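Local coordinates for transcriptional regulator, TetR family (Thermus thermophilus, PDB 3VPR), which probably binds DNA through a helix-turn-helix motif as a TetR-family regulator and represses transcription, at residues 67-72 and 80-85. Numbering follows the deposited sequence.
Sequences EKALEV and RRFMEA
Ala69 and Phe82 mark the closest CA approach between the two segments of a helical hairpin in the all-alpha TetR fold, in which helix 47-70 ends, the chain turns, and helix 75-92 returns alongside it. Their CA atoms lie 5.1 Å apart, consistent with the small alanine side chain. Ala69 CB reaches Phe82 CB at 3.6 Å and lies equally near the Phe82 backbone N, so the methyl seats against the helix backbone too. It lies beyond the ring edge, near the ring plane, while Phe82 CB makes the contact. With CG anti to its own N (chi1 -180°), Phe82 directs its ring toward helix 109-135, where it stacks with His122; Ile129 of that helix also touches Ala69, and a third helix thus packs on the hairpin.

Toward the turn, Val72 and Arg81 make a more exposed van der Waals contact, their side chains crossing at about a right angle. Val72 lies past the helical part, and its carbonyl O accepts a hydrogen bond from Arg132. Arg81 bends at chi2 and chi3, and its aliphatic part does the touching: Val72 CG2 lies off the guanidinium edge, near its plane, at longer range than the 3.7 Å that separates it from Arg81 CD.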
loop_
_atom_site.group_PDB
_atom_site.type_symbol
_atom_site.label_atom_id
_atom_site.label_comp_id
_atom_site.label_asym_id
_atom_site.label_seq_id
_atom_site.Cartn_x
_atom_site.Cartn_y
_atom_site.Cartn_z
ATOM N N GLU A 67 -7.725 20.060 0.028
ATOM C CA GLU A 67 -8.270 21.255 -0.600
ATOM C C GLU A 67 -7.603 22.488 -0.013
ATOM O O GLU A 67 -7.470 23.504 -0.681
ATOM C CB GLU A 67 -9.785 21.324 -0.402
ATOM C CG GLU A 67 -10.535 20.225 -1.135
ATOM C CD GLU A 67 -12.026 20.230 -0.858
ATOM O OE1 GLU A 67 -12.417 20.384 0.323
ATOM O OE2 GLU A 67 -12.800 20.063 -1.823
ATOM N N LYS A 68 -7.169 22.392 1.238
ATOM C CA LYS A 68 -6.518 23.523 1.867
ATOM C C LYS A 68 -5.266 23.855 1.057
ATOM O O LYS A 68 -4.967 25.028 0.802
ATOM C CB LYS A 68 -6.096 23.185 3.298
ATOM C CG LYS A 68 -7.072 22.329 4.110
ATOM C CD LYS A 68 -8.394 23.024 4.364
ATOM C CE LYS A 68 -9.177 22.360 5.490
ATOM N NZ LYS A 68 -10.374 23.172 5.855
ATOM N N ALA A 69 -4.548 22.812 0.642
ATOM C CA ALA A 69 -3.304 22.972 -0.103
ATOM C C ALA A 69 -3.458 23.646 -1.458
ATOM O O ALA A 69 -2.544 24.330 -1.913
ATOM C CB ALA A 69 -2.615 21.613 -0.271
ATOM N N LEU A 70 -4.602 23.445 -2.108
ATOM C CA LEU A 70 -4.849 24.048 -3.407
ATOM C C LEU A 70 -4.813 25.577 -3.318
ATOM O O LEU A 70 -4.551 26.266 -4.311
ATOM C CB LEU A 70 -6.207 23.592 -3.952
ATOM C CG LEU A 70 -6.357 22.132 -4.397
ATOM C CD1 LEU A 70 -7.779 21.874 -4.878
ATOM C CD2 LEU A 70 -5.369 21.833 -5.509
ATOM N N GLU A 71 -5.053 26.095 -2.118
ATOM C CA GLU A 71 -5.072 27.534 -1.888
ATOM C C GLU A 71 -3.703 28.161 -1.653
ATOM O O GLU A 71 -3.590 29.383 -1.549
ATOM C CB GLU A 71 -6.002 27.863 -0.716
ATOM C CG GLU A 71 -7.462 27.508 -0.969
ATOM C CD GLU A 71 -8.033 28.219 -2.181
ATOM O OE1 GLU A 71 -8.053 29.467 -2.178
ATOM O OE2 GLU A 71 -8.462 27.534 -3.138
ATOM N N VAL A 72 -2.663 27.337 -1.574
ATOM C CA VAL A 72 -1.311 27.847 -1.365
ATOM C C VAL A 72 -0.684 28.221 -2.708
ATOM O O VAL A 72 -0.534 27.377 -3.593
ATOM C CB VAL A 72 -0.418 26.802 -0.653
ATOM C CG1 VAL A 72 1.000 27.339 -0.493
ATOM C CG2 VAL A 72 -1.015 26.459 0.705
ATOM N N ARG A 80 3.780 20.411 0.011
ATOM C CA ARG A 80 4.167 20.023 1.368
ATOM C C ARG A 80 2.978 20.009 2.325
ATOM O O ARG A 80 2.826 19.088 3.139
ATOM C CB ARG A 80 5.259 20.953 1.908
ATOM C CG ARG A 80 5.777 20.544 3.298
ATOM C CD ARG A 80 7.021 21.348 3.726
ATOM N NE ARG A 80 6.719 22.722 4.139
ATOM C CZ ARG A 80 6.128 23.062 5.286
ATOM N NH1 ARG A 80 5.763 22.136 6.163
ATOM N NH2 ARG A 80 5.903 24.340 5.558
ATOM N N ARG A 81 2.134 21.029 2.223
ATOM C CA ARG A 81 0.968 21.105 3.082
ATOM C C ARG A 81 0.029 19.956 2.758
ATOM O O ARG A 81 -0.523 19.331 3.645
ATOM C CB ARG A 81 0.263 22.445 2.903
ATOM C CG ARG A 81 1.194 23.630 3.116
ATOM C CD ARG A 81 0.456 24.808 3.710
ATOM N NE ARG A 81 0.112 24.548 5.103
ATOM C CZ ARG A 81 -0.940 25.069 5.723
ATOM N NH1 ARG A 81 -1.763 25.885 5.073
ATOM N NH2 ARG A 81 -1.173 24.768 6.995
ATOM N N PHE A 82 -0.151 19.665 1.480
ATOM C CA PHE A 82 -1.016 18.562 1.121
ATOM C C PHE A 82 -0.519 17.266 1.787
ATOM O O PHE A 82 -1.281 16.567 2.458
ATOM C CB PHE A 82 -1.042 18.392 -0.389
ATOM C CG PHE A 82 -1.923 17.267 -0.864
ATOM C CD1 PHE A 82 -1.485 15.945 -0.817
ATOM C CD2 PHE A 82 -3.187 17.535 -1.389
ATOM C CE1 PHE A 82 -2.297 14.905 -1.297
ATOM C CE2 PHE A 82 -3.993 16.511 -1.864
ATOM C CZ PHE A 82 -3.553 15.195 -1.822
HETATM N N MSE A 83 0.767 16.968 1.625
HETATM C CA MSE A 83 1.334 15.746 2.180
HETATM C C MSE A 83 1.248 15.674 3.705
HETATM O O MSE A 83 0.899 14.627 4.260
HETATM C CB MSE A 83 2.780 15.585 1.708
HETATM C CG MSE A 83 2.899 15.414 0.199
HETATM SE SE MSE A 83 4.734 15.378 -0.464
HETATM C CE MSE A 83 5.243 13.600 0.201
ATOM N N GLU A 84 1.548 16.781 4.376
ATOM C CA GLU A 84 1.488 16.810 5.835
ATOM C C GLU A 84 0.066 16.735 6.387
ATOM O O GLU A 84 -0.181 16.033 7.365
ATOM C CB GLU A 84 2.203 18.051 6.371
ATOM C CG GLU A 84 3.715 17.940 6.241
ATOM C CD GLU A 84 4.464 19.069 6.917
ATOM O OE1 GLU A 84 4.227 19.311 8.118
ATOM O OE2 GLU A 84 5.300 19.706 6.250
ATOM N N ALA A 85 -0.865 17.454 5.766
ATOM C CA ALA A 85 -2.252 17.428 6.204
ATOM C C ALA A 85 -2.780 16.003 6.027
ATOM O O ALA A 85 -3.489 15.491 6.883
ATOM C CB ALA A 85 -3.093 18.422 5.374
#